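UDP-N-acetylglucosamine 4-epimerase (Bacillus cereus, PDB 3M2P) probably epimerises UDP-N-acetylglucosamine at C4 of its sugar, as a nucleotide-binding member of the NAD(P)-dependent epimerase/dehydratase family. Local coordinates at residues 84-89 and 137-142; 102-107 and 151-156; 157-162 and 219-224. All coordinates share one frame; numbering follows the deposited sequence.

Interaction 1 (84-89 and 137-142); sequences DNEILT and KLACEH
Cys140 meets Glu86 and Thr89 where helices 83-98 and 132-150 run side by side on one flank of the Rossmann-type sheet. This is the helix pair that, in extended short-chain dehydrogenase/reductases, commonly builds a four-helix bundle with its counterpart in a dimer, and here too the second subunit packs on it: Leu138 touches Leu138 of the second subunit and Glu86 touches His83 of that subunit. Within one chain the two segments run nearly parallel, with 17° between their directions and axes 9.7 Å apart at closest approach.

The thiol is the centre of the contact. With SG beside its own backbone N and anti to the carbonyl carbon (chi1 -65°), Cys140 extends across the interface between residues nearly one helical turn apart. SG lies 3.8 Å from Glu86 CA and 4.0 Å from Glu86 CG, so the base of the glutamate, not its charged end, bears on the sulfur. Thr89 comes from the next turn, its CG2 4.1 Å from Cys140 CB. Its OG1 lies 3.6 Å from Cys140 SG and is hydrogen-bonded to His68 NE2.

The same helices bear on the nucleotide site: Asn85 OD1 is hydrogen-bonded to the backbone N of Thr72, a residue that binds UDP in a crystal structure of this protein, and Lys137, which closes a Tyr-x-x-x-Lys sequence, the signature of this enzyme superfamily, is hydrogen-bonded through NZ to Tyr106 OH. The interface is small, about 203 Å² in all, and made by a thiol, a hydroxyl, aliphatic carbons and one carboxylate oxygen. Beyond CG the Glu86 chain runs out extended over Ala139, whose CB rests 3.7 Å from Glu86 OE2.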
ATOM      1  N   ASP A  84      -9.583   8.981  -4.341  1.00 36.23           N
ATOM      2  CA  ASP A  84     -10.705   8.868  -5.253  1.00 37.19           C
ATOM      3  C   ASP A  84     -10.610   7.585  -6.072  1.00 37.35           C
ATOM      4  O   ASP A  84     -11.617   6.960  -6.371  1.00 37.08           O
ATOM      5  CB  ASP A  84     -10.777  10.083  -6.164  1.00 38.49           C
ATOM      6  CG  ASP A  84     -12.159  10.309  -6.704  1.00 41.64           C
ATOM      7  OD1 ASP A  84     -12.895  11.134  -6.115  1.00 41.13           O
ATOM      8  OD2 ASP A  84     -12.517   9.645  -7.703  1.00 43.33           O
ATOM      9  N   ASN A  85      -9.390   7.202  -6.431  1.00 37.99           N
ATOM     10  CA  ASN A  85      -9.118   5.913  -7.045  1.00 36.65           C
ATOM     11  C   ASN A  85      -9.524   4.749  -6.165  1.00 36.63           C
ATOM     12  O   ASN A  85     -10.304   3.894  -6.570  1.00 36.47           O
ATOM     13  CB  ASN A  85      -7.631   5.782  -7.327  1.00 37.70           C
ATOM     14  CG  ASN A  85      -7.278   6.201  -8.712  1.00 42.14           C
ATOM     15  OD1 ASN A  85      -6.517   7.150  -8.909  1.00 45.83           O
ATOM     16  ND2 ASN A  85      -7.838   5.506  -9.700  1.00 41.14           N
ATOM     17  N   GLU A  86      -8.962   4.702  -4.965  1.00 35.94           N
ATOM     18  CA  GLU A  86      -9.300   3.649  -4.028  1.00 36.19           C
ATOM     19  C   GLU A  86     -10.817   3.433  -4.007  1.00 36.06           C
ATOM     20  O   GLU A  86     -11.301   2.317  -4.182  1.00 35.46           O
ATOM     21  CB  GLU A  86      -8.708   3.955  -2.648  1.00 35.44           C
ATOM     22  CG  GLU A  86      -7.185   4.011  -2.694  1.00 36.00           C
ATOM     23  CD  GLU A  86      -6.526   4.130  -1.331  1.00 37.35           C
ATOM     24  OE1 GLU A  86      -7.217   3.939  -0.309  1.00 38.16           O
ATOM     25  OE2 GLU A  86      -5.304   4.414  -1.286  1.00 37.12           O
ATOM     26  N   ILE A  87     -11.560   4.517  -3.844  1.00 36.13           N
ATOM     27  CA  ILE A  87     -13.017   4.486  -3.913  1.00 35.88           C
ATOM     28  C   ILE A  87     -13.525   3.947  -5.255  1.00 34.66           C
ATOM     29  O   ILE A  87     -14.388   3.087  -5.293  1.00 35.21           O
ATOM     30  CB  ILE A  87     -13.601   5.904  -3.628  1.00 35.35           C
ATOM     31  CG1 ILE A  87     -13.443   6.242  -2.146  1.00 35.10           C
ATOM     32  CG2 ILE A  87     -15.046   6.024  -4.082  1.00 33.02           C
ATOM     33  CD1 ILE A  87     -14.110   7.482  -1.759  1.00 35.22           C
ATOM     34  N   LEU A  88     -12.993   4.460  -6.354  1.00 34.73           N
ATOM     35  CA  LEU A  88     -13.434   4.048  -7.673  1.00 34.94           C
ATOM     36  C   LEU A  88     -13.259   2.538  -7.801  1.00 35.28           C
ATOM     37  O   LEU A  88     -14.087   1.849  -8.387  1.00 34.68           O
ATOM     38  CB  LEU A  88     -12.621   4.787  -8.751  1.00 35.50           C
ATOM     39  CG  LEU A  88     -13.021   4.608 -10.222  1.00 36.34           C
ATOM     40  CD1 LEU A  88     -12.360   5.634 -11.100  1.00 37.24           C
ATOM     41  CD2 LEU A  88     -12.707   3.211 -10.735  1.00 35.64           C
ATOM     42  N   THR A  89     -12.167   2.037  -7.239  1.00 34.77           N
ATOM     43  CA  THR A  89     -11.836   0.627  -7.300  1.00 33.58           C
ATOM     44  C   THR A  89     -12.876  -0.215  -6.571  1.00 33.92           C
ATOM     45  O   THR A  89     -13.523  -1.052  -7.190  1.00 33.52           O
ATOM     46  CB  THR A  89     -10.403   0.377  -6.772  1.00 34.69           C
ATOM     47  OG1 THR A  89      -9.468   0.741  -7.792  1.00 35.13           O
ATOM     48  CG2 THR A  89     -10.176  -1.081  -6.407  1.00 33.65           C
ATOM     49  N   LYS A 137      -1.641   2.203  -5.146  1.00 35.50           N
ATOM     50  CA  LYS A 137      -1.744   1.045  -6.018  1.00 35.01           C
ATOM     51  C   LYS A 137      -1.768  -0.213  -5.165  1.00 35.73           C
ATOM     52  O   LYS A 137      -2.613  -1.096  -5.348  1.00 34.76           O
ATOM     53  CB  LYS A 137      -0.568   1.017  -6.992  1.00 34.00           C
ATOM     54  CG  LYS A 137      -0.750   1.912  -8.201  1.00 33.99           C
ATOM     55  CD  LYS A 137      -1.802   1.338  -9.101  1.00 34.17           C
ATOM     56  CE  LYS A 137      -2.289   2.354 -10.101  1.00 37.04           C
ATOM     57  NZ  LYS A 137      -3.743   2.129 -10.421  1.00 37.78           N
ATOM     58  N   LEU A 138      -0.841  -0.271  -4.219  1.00 35.52           N
ATOM     59  CA  LEU A 138      -0.754  -1.367  -3.262  1.00 35.55           C
ATOM     60  C   LEU A 138      -2.063  -1.567  -2.473  1.00 34.54           C
ATOM     61  O   LEU A 138      -2.411  -2.681  -2.107  1.00 34.76           O
ATOM     62  CB  LEU A 138       0.418  -1.092  -2.314  1.00 35.86           C
ATOM     63  CG  LEU A 138       1.109  -2.179  -1.491  1.00 35.83           C
ATOM     64  CD1 LEU A 138       2.193  -1.527  -0.660  1.00 36.81           C
ATOM     65  CD2 LEU A 138       0.145  -2.903  -0.577  1.00 37.14           C
ATOM     66  N   ALA A 139      -2.779  -0.482  -2.200  1.00 36.39           N
ATOM     67  CA  ALA A 139      -4.030  -0.549  -1.439  1.00 35.02           C
ATOM     68  C   ALA A 139      -5.157  -1.135  -2.285  1.00 34.94           C
ATOM     69  O   ALA A 139      -5.934  -1.965  -1.809  1.00 34.96           O
ATOM     70  CB  ALA A 139      -4.409   0.827  -0.935  1.00 33.70           C
ATOM     71  N   CYS A 140      -5.235  -0.702  -3.541  1.00 34.55           N
ATOM     72  CA  CYS A 140      -6.240  -1.202  -4.473  1.00 34.36           C
ATOM     73  C   CYS A 140      -6.037  -2.691  -4.763  1.00 35.06           C
ATOM     74  O   CYS A 140      -6.994  -3.409  -5.052  1.00 34.91           O
ATOM     75  CB  CYS A 140      -6.212  -0.399  -5.772  1.00 34.02           C
ATOM     76  SG  CYS A 140      -6.680   1.339  -5.604  1.00 35.07           S
ATOM     77  N   GLU A 141      -4.783  -3.141  -4.699  1.00 35.11           N
ATOM     78  CA  GLU A 141      -4.443  -4.550  -4.853  1.00 33.46           C
ATOM     79  C   GLU A 141      -5.102  -5.403  -3.784  1.00 34.10           C
ATOM     80  O   GLU A 141      -5.689  -6.437  -4.083  1.00 33.93           O
ATOM     81  CB  GLU A 141      -2.944  -4.743  -4.740  1.00 33.21           C
ATOM     82  CG  GLU A 141      -2.181  -4.567  -6.018  1.00 33.66           C
ATOM     83  CD  GLU A 141      -0.768  -5.080  -5.855  1.00 34.33           C
ATOM     84  OE1 GLU A 141      -0.563  -5.839  -4.880  1.00 34.62           O
ATOM     85  OE2 GLU A 141       0.120  -4.732  -6.676  1.00 32.88           O
ATOM     86  N   HIS A 142      -4.986  -4.974  -2.536  1.00 33.67           N
ATOM     87  CA  HIS A 142      -5.613  -5.683  -1.434  1.00 34.35           C
ATOM     88  C   HIS A 142      -7.136  -5.513  -1.383  1.00 35.38           C
ATOM     89  O   HIS A 142      -7.851  -6.396  -0.903  1.00 35.27           O
ATOM     90  CB  HIS A 142      -4.943  -5.303  -0.122  1.00 34.33           C
ATOM     91  CG  HIS A 142      -3.555  -5.841  -0.006  1.00 36.31           C
ATOM     92  ND1 HIS A 142      -3.294  -7.160   0.301  1.00 37.72           N
ATOM     93  CD2 HIS A 142      -2.349  -5.255  -0.199  1.00 36.27           C
ATOM     94  CE1 HIS A 142      -1.988  -7.356   0.315  1.00 36.93           C
ATOM     95  NE2 HIS A 142      -1.392  -6.218   0.011  1.00 36.48           N
TER

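Interaction 2 (102-107 and 151-156); sequences SNIVYA and KGLCIK
Ile104 and Tyr106 hydrogen-bond to Cys154 and Lys156 through the backbones of two parallel strands, 103-107 and 154-156, whose axes come within 4.7 Å at an angle of 28°. The firm hydrogen bonds lie toward the C-terminal ends of the two segments. Lys156 N donates to Ile104 O at 3.0 Å and nearly straight (176° at the hydrogen), while Lys156 O accepts from Tyr106 N, also at 3.0 Å. Toward the strand starts the bonds from Ile104 N to Cys154 O and from Cys154 N to Ser102 O are both weak, the first long (3.4 Å), the second bent (129°). Ser148 OG adds hydrogen bonds to Leu153 O and Ile155 N, tying the beginning of the second strand to the helix that precedes it.

Apolar contacts fill the face that carries Ile104 and Ile155. Their side chains lie side by side and point the same way, with Ile104 CD1 3.8 Å from Ile155 CG1. The Leu153 side chain meets the end of Ile104 at an angle, its CD2 reaching CD1. Tyr93 and Cys96 of helix 83-98 close over this patch, on Ile155 and Ile104 respectively. Just before the first strand, Ser102 CB packs 3.8 Å from Leu153 CA.

The face with Val105 and Cys154 also carries Lys156, whose chain bends at chi2, chi3 and chi4; the fold brings CE to 3.6 Å from Ile104 O, and NZ is hydrogen-bonded to Gln215 O.

Helix 132-150 joins the two strands in the chain, and their parallel pairing as sheet neighbours makes this a beta-alpha-beta crossover, the repeating element of the Rossmann fold.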
ATOM      1  N   SER A 102     -16.521 -11.911 -12.367  1.00 35.88           N
ATOM      2  CA  SER A 102     -15.400 -12.244 -11.506  1.00 35.17           C
ATOM      3  C   SER A 102     -14.067 -12.207 -12.236  1.00 34.04           C
ATOM      4  O   SER A 102     -13.041 -11.992 -11.611  1.00 33.11           O
ATOM      5  CB  SER A 102     -15.641 -13.566 -10.770  1.00 34.50           C
ATOM      6  OG  SER A 102     -16.540 -14.382 -11.499  1.00 35.33           O
ATOM      7  N   ASN A 103     -14.096 -12.390 -13.556  1.00 34.74           N
ATOM      8  CA  ASN A 103     -12.881 -12.301 -14.373  1.00 34.29           C
ATOM      9  C   ASN A 103     -12.415 -10.858 -14.575  1.00 34.92           C
ATOM     10  O   ASN A 103     -12.787 -10.202 -15.553  1.00 35.07           O
ATOM     11  CB  ASN A 103     -13.072 -12.974 -15.730  1.00 34.00           C
ATOM     12  CG  ASN A 103     -11.755 -13.277 -16.407  1.00 35.01           C
ATOM     13  OD1 ASN A 103     -11.695 -13.627 -17.594  1.00 34.42           O
ATOM     14  ND2 ASN A 103     -10.680 -13.152 -15.644  1.00 34.98           N
ATOM     15  N   ILE A 104     -11.583 -10.383 -13.652  1.00 34.57           N
ATOM     16  CA  ILE A 104     -11.157  -8.992 -13.614  1.00 33.55           C
ATOM     17  C   ILE A 104      -9.639  -8.886 -13.648  1.00 33.60           C
ATOM     18  O   ILE A 104      -8.950  -9.688 -13.036  1.00 34.61           O
ATOM     19  CB  ILE A 104     -11.652  -8.335 -12.323  1.00 34.04           C
ATOM     20  CG1 ILE A 104     -13.175  -8.365 -12.265  1.00 34.00           C
ATOM     21  CG2 ILE A 104     -11.146  -6.914 -12.202  1.00 34.15           C
ATOM     22  CD1 ILE A 104     -13.695  -8.326 -10.861  1.00 34.20           C
ATOM     23  N   VAL A 105      -9.119  -7.897 -14.368  1.00 34.01           N
ATOM     24  CA  VAL A 105      -7.687  -7.595 -14.363  1.00 33.45           C
ATOM     25  C   VAL A 105      -7.422  -6.204 -13.796  1.00 33.12           C
ATOM     26  O   VAL A 105      -8.029  -5.232 -14.234  1.00 33.78           O
ATOM     27  CB  VAL A 105      -7.123  -7.602 -15.780  1.00 33.73           C
ATOM     28  CG1 VAL A 105      -5.746  -6.956 -15.791  1.00 32.60           C
ATOM     29  CG2 VAL A 105      -7.094  -9.017 -16.339  1.00 34.27           C
ATOM     30  N   TYR A 106      -6.520  -6.096 -12.832  1.00 32.59           N
ATOM     31  CA  TYR A 106      -6.169  -4.785 -12.282  1.00 32.58           C
ATOM     32  C   TYR A 106      -4.775  -4.392 -12.704  1.00 32.38           C
ATOM     33  O   TYR A 106      -3.879  -5.227 -12.701  1.00 33.44           O
ATOM     34  CB  TYR A 106      -6.225  -4.783 -10.752  1.00 32.79           C
ATOM     35  CG  TYR A 106      -5.795  -3.461 -10.159  1.00 33.20           C
ATOM     36  CD1 TYR A 106      -6.559  -2.314 -10.357  1.00 33.26           C
ATOM     37  CD2 TYR A 106      -4.627  -3.351  -9.421  1.00 32.44           C
ATOM     38  CE1 TYR A 106      -6.184  -1.103  -9.829  1.00 32.79           C
ATOM     39  CE2 TYR A 106      -4.239  -2.138  -8.893  1.00 33.12           C
ATOM     40  CZ  TYR A 106      -5.028  -1.016  -9.097  1.00 33.67           C
ATOM     41  OH  TYR A 106      -4.657   0.204  -8.577  1.00 34.33           O
ATOM     42  N   ALA A 107      -4.568  -3.125 -13.045  1.00 31.98           N
ATOM     43  CA  ALA A 107      -3.222  -2.681 -13.386  1.00 31.85           C
ATOM     44  C   ALA A 107      -2.502  -2.142 -12.167  1.00 32.60           C
ATOM     45  O   ALA A 107      -2.795  -1.039 -11.702  1.00 32.30           O
ATOM     46  CB  ALA A 107      -3.256  -1.642 -14.486  1.00 33.30           C
ATOM     47  N   LYS A 151     -15.545 -12.614  -1.814  1.00 36.38           N
ATOM     48  CA  LYS A 151     -16.672 -12.450  -2.719  1.00 36.64           C
ATOM     49  C   LYS A 151     -16.538 -13.375  -3.927  1.00 37.54           C
ATOM     50  O   LYS A 151     -17.290 -13.260  -4.903  1.00 38.29           O
ATOM     51  CB  LYS A 151     -16.803 -10.989  -3.168  1.00 37.83           C
ATOM     52  CG  LYS A 151     -17.042  -9.996  -2.037  1.00 38.35           C
ATOM     53  CD  LYS A 151     -18.402 -10.230  -1.384  1.00 40.32           C
ATOM     54  CE  LYS A 151     -18.492  -9.533  -0.037  1.00 42.10           C
ATOM     55  NZ  LYS A 151     -18.268  -8.053  -0.155  1.00 43.83           N
ATOM     56  N   GLY A 152     -15.587 -14.303  -3.861  1.00 36.24           N
ATOM     57  CA  GLY A 152     -15.379 -15.217  -4.963  1.00 35.00           C
ATOM     58  C   GLY A 152     -15.213 -14.450  -6.260  1.00 35.85           C
ATOM     59  O   GLY A 152     -15.543 -14.932  -7.339  1.00 36.42           O
ATOM     60  N   LEU A 153     -14.714 -13.227  -6.152  1.00 36.04           N
ATOM     61  CA  LEU A 153     -14.378 -12.455  -7.332  1.00 35.46           C
ATOM     62  C   LEU A 153     -13.010 -12.950  -7.796  1.00 35.31           C
ATOM     63  O   LEU A 153     -12.240 -13.457  -6.985  1.00 35.71           O
ATOM     64  CB  LEU A 153     -14.355 -10.975  -6.980  1.00 34.73           C
ATOM     65  CG  LEU A 153     -15.228 -10.151  -7.922  1.00 34.80           C
ATOM     66  CD1 LEU A 153     -16.677 -10.591  -7.784  1.00 34.65           C
ATOM     67  CD2 LEU A 153     -15.061  -8.661  -7.671  1.00 34.97           C
ATOM     68  N   CYS A 154     -12.696 -12.845  -9.083  1.00 34.25           N
ATOM     69  CA  CYS A 154     -11.433 -13.429  -9.548  1.00 34.11           C
ATOM     70  C   CYS A 154     -10.434 -12.405 -10.081  1.00 34.24           C
ATOM     71  O   CYS A 154     -10.149 -12.359 -11.278  1.00 34.43           O
ATOM     72  CB  CYS A 154     -11.682 -14.530 -10.575  1.00 35.50           C
ATOM     73  SG  CYS A 154     -12.499 -16.003  -9.901  1.00 39.42           S
ATOM     74  N   ILE A 155      -9.878 -11.615  -9.169  1.00 32.87           N
ATOM     75  CA  ILE A 155      -9.051 -10.483  -9.539  1.00 32.86           C
ATOM     76  C   ILE A 155      -7.559 -10.826  -9.666  1.00 33.22           C
ATOM     77  O   ILE A 155      -6.922 -11.279  -8.716  1.00 32.72           O
ATOM     78  CB  ILE A 155      -9.244  -9.304  -8.551  1.00 33.44           C
ATOM     79  CG1 ILE A 155     -10.662  -8.732  -8.651  1.00 33.28           C
ATOM     80  CG2 ILE A 155      -8.224  -8.221  -8.816  1.00 33.36           C
ATOM     81  CD1 ILE A 155     -11.076  -7.916  -7.443  1.00 32.66           C
ATOM     82  N   LYS A 156      -7.020 -10.587 -10.858  1.00 33.05           N
ATOM     83  CA  LYS A 156      -5.607 -10.765 -11.140  1.00 33.13           C
ATOM     84  C   LYS A 156      -4.885  -9.415 -11.204  1.00 33.84           C
ATOM     85  O   LYS A 156      -5.041  -8.671 -12.170  1.00 33.75           O
ATOM     86  CB  LYS A 156      -5.435 -11.507 -12.463  1.00 33.31           C
ATOM     87  CG  LYS A 156      -5.659 -13.005 -12.362  1.00 34.33           C
ATOM     88  CD  LYS A 156      -6.214 -13.574 -13.654  1.00 33.76           C
ATOM     89  CE  LYS A 156      -7.290 -12.662 -14.198  1.00 34.27           C
ATOM     90  NZ  LYS A 156      -8.532 -13.432 -14.467  1.00 35.20           N
TER

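Interaction 3 (157-162 and 219-224)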
ATOM      1  N   ASN A 157      -4.101  -9.113 -10.167  1.00 33.77           N
ATOM      2  CA  ASN A 157      -3.284  -7.906 -10.110  1.00 32.52           C
ATOM      3  C   ASN A 157      -2.000  -8.041 -10.927  1.00 33.21           C
ATOM      4  O   ASN A 157      -1.198  -8.947 -10.695  1.00 33.58           O
ATOM      5  CB  ASN A 157      -2.915  -7.601  -8.664  1.00 32.82           C
ATOM      6  CG  ASN A 157      -4.117  -7.301  -7.812  1.00 32.90           C
ATOM      7  OD1 ASN A 157      -4.206  -7.738  -6.668  1.00 32.77           O
ATOM      8  ND2 ASN A 157      -5.049  -6.544  -8.361  1.00 33.59           N
ATOM      9  N   LEU A 158      -1.802  -7.129 -11.871  1.00 31.78           N
ATOM     10  CA  LEU A 158      -0.634  -7.158 -12.740  1.00 32.01           C
ATOM     11  C   LEU A 158       0.333  -6.030 -12.408  1.00 32.29           C
ATOM     12  O   LEU A 158       0.084  -4.881 -12.755  1.00 33.58           O
ATOM     13  CB  LEU A 158      -1.069  -7.007 -14.198  1.00 32.38           C
ATOM     14  CG  LEU A 158      -2.041  -8.036 -14.763  1.00 31.94           C
ATOM     15  CD1 LEU A 158      -2.311  -7.763 -16.229  1.00 32.22           C
ATOM     16  CD2 LEU A 158      -1.476  -9.421 -14.565  1.00 32.33           C
ATOM     17  N   ARG A 159       1.438  -6.344 -11.747  1.00 31.82           N
ATOM     18  CA  ARG A 159       2.459  -5.328 -11.493  1.00 32.71           C
ATOM     19  C   ARG A 159       3.328  -5.043 -12.731  1.00 33.95           C
ATOM     20  O   ARG A 159       4.402  -5.618 -12.886  1.00 33.84           O
ATOM     21  CB  ARG A 159       3.320  -5.716 -10.291  1.00 31.56           C
ATOM     22  CG  ARG A 159       2.539  -5.757  -9.011  1.00 31.25           C
ATOM     23  CD  ARG A 159       3.354  -6.270  -7.861  1.00 31.24           C
ATOM     24  NE  ARG A 159       2.632  -6.115  -6.602  1.00 32.30           N
ATOM     25  CZ  ARG A 159       2.897  -6.807  -5.495  1.00 33.25           C
ATOM     26  NH1 ARG A 159       3.868  -7.716  -5.488  1.00 33.41           N
ATOM     27  NH2 ARG A 159       2.197  -6.590  -4.389  1.00 31.29           N
ATOM     28  N   PHE A 160       2.851  -4.149 -13.600  1.00 33.79           N
ATOM     29  CA  PHE A 160       3.572  -3.745 -14.810  1.00 33.79           C
ATOM     30  C   PHE A 160       4.917  -3.095 -14.530  1.00 34.97           C
ATOM     31  O   PHE A 160       5.055  -2.317 -13.590  1.00 35.37           O
ATOM     32  CB  PHE A 160       2.736  -2.768 -15.642  1.00 33.88           C
ATOM     33  CG  PHE A 160       1.491  -3.369 -16.204  1.00 34.29           C
ATOM     34  CD1 PHE A 160       1.559  -4.431 -17.089  1.00 33.97           C
ATOM     35  CD2 PHE A 160       0.252  -2.874 -15.850  1.00 33.87           C
ATOM     36  CE1 PHE A 160       0.427  -4.988 -17.596  1.00 33.74           C
ATOM     37  CE2 PHE A 160      -0.888  -3.425 -16.357  1.00 33.38           C
ATOM     38  CZ  PHE A 160      -0.802  -4.489 -17.227  1.00 34.77           C
ATOM     39  N   ALA A 161       5.905  -3.418 -15.361  1.00 36.61           N
ATOM     40  CA  ALA A 161       7.181  -2.710 -15.348  1.00 37.48           C
ATOM     41  C   ALA A 161       6.943  -1.357 -16.002  1.00 36.85           C
ATOM     42  O   ALA A 161       5.810  -1.020 -16.316  1.00 37.18           O
ATOM     43  CB  ALA A 161       8.257  -3.500 -16.095  1.00 37.42           C
ATOM     44  N   HIS A 162       7.989  -0.576 -16.203  1.00 36.55           N
ATOM     45  CA  HIS A 162       7.803   0.767 -16.726  1.00 37.64           C
ATOM     46  C   HIS A 162       7.284   0.748 -18.153  1.00 37.14           C
ATOM     47  O   HIS A 162       7.931   0.230 -19.048  1.00 38.14           O
ATOM     48  CB  HIS A 162       9.095   1.577 -16.598  1.00 38.23           C
ATOM     49  CG  HIS A 162       9.629   1.604 -15.203  1.00 37.97           C
ATOM     50  ND1 HIS A 162       9.039   2.338 -14.200  1.00 36.38           N
ATOM     51  CD2 HIS A 162      10.672   0.954 -14.631  1.00 39.77           C
ATOM     52  CE1 HIS A 162       9.704   2.155 -13.072  1.00 37.98           C
ATOM     53  NE2 HIS A 162      10.696   1.314 -13.305  1.00 39.33           N
ATOM     54  N   SER A 219      -6.959 -16.055  -9.487  1.00 33.41           N
ATOM     55  CA  SER A 219      -6.883 -14.809  -8.754  1.00 32.82           C
ATOM     56  C   SER A 219      -5.561 -14.787  -8.021  1.00 33.88           C
ATOM     57  O   SER A 219      -5.219 -15.751  -7.330  1.00 35.34           O
ATOM     58  CB  SER A 219      -8.064 -14.647  -7.787  1.00 34.19           C
ATOM     59  OG  SER A 219      -7.930 -15.437  -6.612  1.00 35.83           O
ATOM     60  N   GLY A 220      -4.819 -13.695  -8.197  1.00 33.70           N
ATOM     61  CA  GLY A 220      -3.528 -13.499  -7.560  1.00 33.82           C
ATOM     62  C   GLY A 220      -2.757 -12.253  -8.006  1.00 33.99           C
ATOM     63  O   GLY A 220      -3.318 -11.288  -8.525  1.00 32.80           O
ATOM     64  N   THR A 221      -1.445 -12.279  -7.804  1.00 34.15           N
ATOM     65  CA  THR A 221      -0.610 -11.151  -8.188  1.00 34.29           C
ATOM     66  C   THR A 221       0.648 -11.529  -9.002  1.00 34.27           C
ATOM     67  O   THR A 221       1.450 -12.369  -8.593  1.00 33.17           O
ATOM     68  CB  THR A 221      -0.288 -10.312  -6.964  1.00 32.97           C
ATOM     69  OG1 THR A 221      -1.528  -9.845  -6.427  1.00 34.40           O
ATOM     70  CG2 THR A 221       0.570  -9.119  -7.332  1.00 32.20           C
ATOM     71  N   PHE A 222       0.796 -10.900 -10.163  1.00 31.82           N
ATOM     72  CA  PHE A 222       1.867 -11.247 -11.077  1.00 33.86           C
ATOM     73  C   PHE A 222       2.723 -10.046 -11.527  1.00 34.20           C
ATOM     74  O   PHE A 222       2.185  -8.986 -11.841  1.00 33.48           O
ATOM     75  CB  PHE A 222       1.279 -11.932 -12.303  1.00 33.84           C
ATOM     76  CG  PHE A 222       0.255 -12.982 -11.982  1.00 34.58           C
ATOM     77  CD1 PHE A 222      -1.082 -12.650 -11.867  1.00 33.99           C
ATOM     78  CD2 PHE A 222       0.623 -14.304 -11.829  1.00 35.08           C
ATOM     79  CE1 PHE A 222      -2.014 -13.607 -11.592  1.00 33.81           C
ATOM     80  CE2 PHE A 222      -0.317 -15.271 -11.545  1.00 34.62           C
ATOM     81  CZ  PHE A 222      -1.628 -14.925 -11.433  1.00 34.73           C
ATOM     82  N   ASN A 223       4.049 -10.218 -11.560  1.00 33.98           N
ATOM     83  CA  ASN A 223       4.927  -9.232 -12.176  1.00 34.59           C
ATOM     84  C   ASN A 223       4.808  -9.390 -13.678  1.00 35.29           C
ATOM     85  O   ASN A 223       4.958 -10.497 -14.194  1.00 36.32           O
ATOM     86  CB  ASN A 223       6.392  -9.463 -11.795  1.00 35.30           C
ATOM     87  CG  ASN A 223       6.666  -9.257 -10.327  1.00 35.43           C
ATOM     88  OD1 ASN A 223       7.688  -9.707  -9.807  1.00 36.49           O
ATOM     89  ND2 ASN A 223       5.764  -8.578  -9.647  1.00 34.91           N
ATOM     90  N   ILE A 224       4.538  -8.306 -14.389  1.00 34.74           N
ATOM     91  CA  ILE A 224       4.609  -8.352 -15.843  1.00 35.19           C
ATOM     92  C   ILE A 224       5.776  -7.503 -16.347  1.00 36.53           C
ATOM     93  O   ILE A 224       5.599  -6.347 -16.730  1.00 36.18           O
ATOM     94  CB  ILE A 224       3.299  -7.909 -16.535  1.00 34.65           C
ATOM     95  CG1 ILE A 224       2.083  -8.637 -15.949  1.00 33.46           C
ATOM     96  CG2 ILE A 224       3.404  -8.154 -18.030  1.00 35.13           C
ATOM     97  CD1 ILE A 224       2.004 -10.120 -16.273  1.00 33.47           C
TER
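Thr221 CG2 sits over the centre of one face of the Arg159 guanidinium, 3.7 Å from NE. The arginine reaches this place because its chain is extended from CG to NE, standing off the sheet face that it shares with Asn157, Thr221 and Asn223. The methyl itself is anti to the threonine's backbone N, while OG1 turns to Asn157, 3.5 Å from its CB. Asn223 flanks the aliphatic part of the arginine, at CB and CD.

On the reverse face the meeting groups are apolar. Ile224 lies beside Phe160 and points the same way, its CB 3.9 Å from ring atom CD1 in an oblique approach, and its CG1 is equally far from Leu158 CD2. Leu158 CD2 also approaches the Phe222 ring obliquely. Phe160 is close to Leu14, a residue of the UDP site.

Five backbone hydrogen bonds join the parallel strands, among them Phe222 N to Asn157 O at 2.8 Å and Ile224 N to Arg159 O at 3.1 Å.

Arg159 is further held by a salt bridge from NE to Glu141 OE2 and a hydrogen bond from NH1 to Tyr113 OH. A buried cation is thus compensated at NE by a carboxylate and covered on one face by a methyl, which probably fixes the guanidinium's orientation.

All three contacts are buried in one Rossmann-type domain; two lie within the sheet and one in the helix layer flanking it. Interactions 2 and 3 share strand 154-164, which pairs with 103-109 along one edge and 220-224 along the other, and both rest on parallel backbone hydrogen bonds. Interaction 1 has no clear hydrogen bond of its own, and it alone of the three is reached by the second subunit. The centre of interaction 3 lies about 9 Å from the chain's centre, against about 17 Å for that of interaction 2. Helix 132-150, part of interaction 1, links the two strands of interaction 2 and supplies Glu141 to Arg159, the buried charge of interaction 3.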